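NADPH-dependent aldehyde reductase YqhD (Escherichia coli, PDB 4QGS) reduces a broad range of short-chain aldehydes, including toxic acrolein and malondialdehyde, to their alcohols with NADPH, using one zinc ion per subunit. Local coordinates at residues 278-283 with 377-382. Sequence-based numbering, arbitrary orientation.
Sequences HMLGHE and TQLGEN. With ZN (zinc ion), chain B.
No flat group enters the meeting of Leu379 with Met279 and Leu280; the zinc-binding ring belongs to their helix neighbour His278. At one edge its NE2 binds the zinc ion at 2.2 Å, with CD2 and CE1 almost equally far from the metal, so the imidazole points squarely at it. At another edge ND1 is hydrogen-bonded to Glu212, which, with the zinc bond, should hold the ring's orientation; an imidazole suits the place because its two nitrogens serve both partners. His209 and Trp275 meet it edge-to-face. Asp205, His209, His292 and two waters complete the catalytic zinc site.

One residue further along helix 276-288, the chemistry becomes purely apolar. Leu379 comes from the loop between helices 364-373 and 387-396. Its CD1 sits between Met279 CB, at 3.9 Å, and Leu280 CD2, at 4.1 Å, while CD2 lies 4.1 Å from Met279 CG, so the leucine fork widens the grip on Met279. With chi1 at -57°, Leu379 CG stands anti to its own carbonyl carbon, and the fork is directed at the helix. Flexible, apolar Met279 can offer CB and CG while the bend at chi2 (-56°) swings its sulfur away from Leu379. Apolar Leu280 fits a buried place, its side chain also packing on Leu371, Val299 and Ile393 of three further helices. Cutting Leu379 back to an alanine removes both methyls and would probably open a gap beside Met279 CB and Leu280 CD2, with less to hold the loop against the helix.

The two segments bury just 110 Å² together, by van der Waals contact alone. Such bonding fixes shape rather than direction: in the helical C-terminal part of this iron-containing alcohol dehydrogenase family member, Leu379 packs on the Met279/Leu280 flank of the helix that also carries the zinc ligand His278.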
loop_
_atom_site.group_PDB
_atom_site.type_symbol
_atom_site.label_atom_id
_atom_site.label_comp_id
_atom_site.label_asym_id
_atom_site.label_seq_id
_atom_site.Cartn_x
_atom_site.Cartn_y
_atom_site.Cartn_z
ATOM N N HIS A 278 5.228 -8.417 -5.854
ATOM C CA HIS A 278 4.208 -8.475 -4.810
ATOM C C HIS A 278 3.601 -9.876 -4.643
ATOM O O HIS A 278 3.459 -10.346 -3.516
ATOM C CB HIS A 278 3.092 -7.438 -5.070
ATOM C CG HIS A 278 3.311 -6.136 -4.356
ATOM N ND1 HIS A 278 4.262 -5.217 -4.751
ATOM C CD2 HIS A 278 2.736 -5.615 -3.240
ATOM C CE1 HIS A 278 4.256 -4.188 -3.918
ATOM N NE2 HIS A 278 3.332 -4.403 -2.995
ATOM N N MET A 279 3.251 -10.546 -5.745
ATOM C CA MET A 279 2.603 -11.850 -5.635
ATOM C C MET A 279 3.541 -12.890 -5.023
ATOM O O MET A 279 3.120 -13.681 -4.161
ATOM C CB MET A 279 2.103 -12.318 -7.007
ATOM C CG MET A 279 1.015 -11.405 -7.592
ATOM S SD MET A 279 -0.416 -11.196 -6.509
ATOM C CE MET A 279 -0.090 -9.581 -5.821
ATOM N N LEU A 280 4.806 -12.877 -5.443
ATOM C CA LEU A 280 5.810 -13.797 -4.880
ATOM C C LEU A 280 6.094 -13.457 -3.425
ATOM O O LEU A 280 6.201 -14.336 -2.568
ATOM C CB LEU A 280 7.114 -13.748 -5.680
ATOM C CG LEU A 280 7.109 -14.369 -7.088
ATOM C CD1 LEU A 280 8.520 -14.388 -7.670
ATOM C CD2 LEU A 280 6.549 -15.758 -7.041
ATOM N N GLY A 281 6.212 -12.163 -3.152
ATOM C CA GLY A 281 6.443 -11.704 -1.798
ATOM C C GLY A 281 5.339 -12.100 -0.838
ATOM O O GLY A 281 5.614 -12.439 0.328
ATOM N N HIS A 282 4.096 -12.062 -1.310
ATOM C CA HIS A 282 2.939 -12.362 -0.472
ATOM C C HIS A 282 3.005 -13.775 0.118
ATOM O O HIS A 282 2.569 -13.997 1.238
ATOM C CB HIS A 282 1.636 -12.196 -1.261
ATOM C CG HIS A 282 1.213 -10.768 -1.460
ATOM N ND1 HIS A 282 0.125 -10.421 -2.234
ATOM C CD2 HIS A 282 1.727 -9.603 -0.994
ATOM C CE1 HIS A 282 -0.014 -9.107 -2.235
ATOM N NE2 HIS A 282 0.945 -8.586 -1.492
ATOM N N GLU A 283 3.530 -14.731 -0.646
ATOM C CA GLU A 283 3.661 -16.101 -0.139
ATOM C C GLU A 283 4.708 -16.206 0.970
ATOM O O GLU A 283 4.572 -17.044 1.863
ATOM C CB GLU A 283 4.002 -17.074 -1.274
ATOM C CG GLU A 283 3.002 -17.080 -2.422
ATOM C CD GLU A 283 1.581 -17.453 -2.032
ATOM O OE1 GLU A 283 1.325 -17.919 -0.906
ATOM O OE2 GLU A 283 0.689 -17.285 -2.887
ATOM N N THR A 377 0.184 -18.415 -11.436
ATOM C CA THR A 377 0.951 -19.363 -12.240
ATOM C C THR A 377 1.439 -18.733 -13.603
ATOM O O THR A 377 2.192 -19.395 -14.334
ATOM C CB THR A 377 0.081 -20.637 -12.517
ATOM O OG1 THR A 377 -1.142 -20.193 -13.122
ATOM C CG2 THR A 377 -0.216 -21.354 -11.243
ATOM N N GLN A 378 0.948 -17.515 -13.934
ATOM C CA GLN A 378 1.223 -16.709 -15.129
ATOM C C GLN A 378 1.583 -15.310 -14.770
ATOM O O GLN A 378 0.933 -14.417 -15.241
ATOM C CB GLN A 378 -0.020 -16.521 -15.975
ATOM C CG GLN A 378 -0.659 -17.634 -16.692
ATOM C CD GLN A 378 -1.354 -18.588 -15.691
ATOM O OE1 GLN A 378 -1.253 -18.364 -14.474
ATOM N NE2 GLN A 378 -2.234 -19.483 -16.205
ATOM N N LEU A 379 2.571 -15.074 -13.940
ATOM C CA LEU A 379 2.725 -13.733 -13.383
ATOM C C LEU A 379 3.474 -12.779 -14.316
ATOM O O LEU A 379 4.058 -13.195 -15.326
ATOM C CB LEU A 379 3.426 -13.814 -12.009
ATOM C CG LEU A 379 2.721 -14.697 -10.969
ATOM C CD1 LEU A 379 3.586 -14.791 -9.694
ATOM C CD2 LEU A 379 1.335 -14.127 -10.637
ATOM N N GLY A 380 3.387 -11.485 -13.991
ATOM C CA GLY A 380 4.168 -10.458 -14.650
ATOM C C GLY A 380 3.420 -9.741 -15.756
ATOM O O GLY A 380 2.366 -10.196 -16.195
ATOM N N GLU A 381 3.978 -8.629 -16.219
ATOM C CA GLU A 381 3.321 -7.844 -17.272
ATOM C C GLU A 381 3.239 -8.630 -18.584
ATOM O O GLU A 381 2.408 -8.326 -19.458
ATOM C CB GLU A 381 4.036 -6.506 -17.496
ATOM C CG GLU A 381 5.449 -6.572 -18.043
ATOM C CD GLU A 381 6.509 -6.652 -16.951
ATOM O OE1 GLU A 381 6.184 -7.080 -15.817
ATOM O OE2 GLU A 381 7.671 -6.287 -17.230
ATOM N N ASN A 382 4.086 -9.642 -18.729
ATOM C CA ASN A 382 4.066 -10.478 -19.935
ATOM C C ASN A 382 3.350 -11.800 -19.725
ATOM O O ASN A 382 3.297 -12.641 -20.633
ATOM C CB ASN A 382 5.487 -10.742 -20.414
ATOM C CG ASN A 382 6.212 -9.472 -20.779
ATOM O OD1 ASN A 382 5.836 -8.792 -21.725
ATOM N ND2 ASN A 382 7.231 -9.122 -20.001
HETATM ZN ZN ZN B . 2.836 -3.244 -1.249
HETATM O O HOH W 1 0.870 -3.961 -1.358
HETATM O O HOH W 2 1.725 -2.135 0.223
#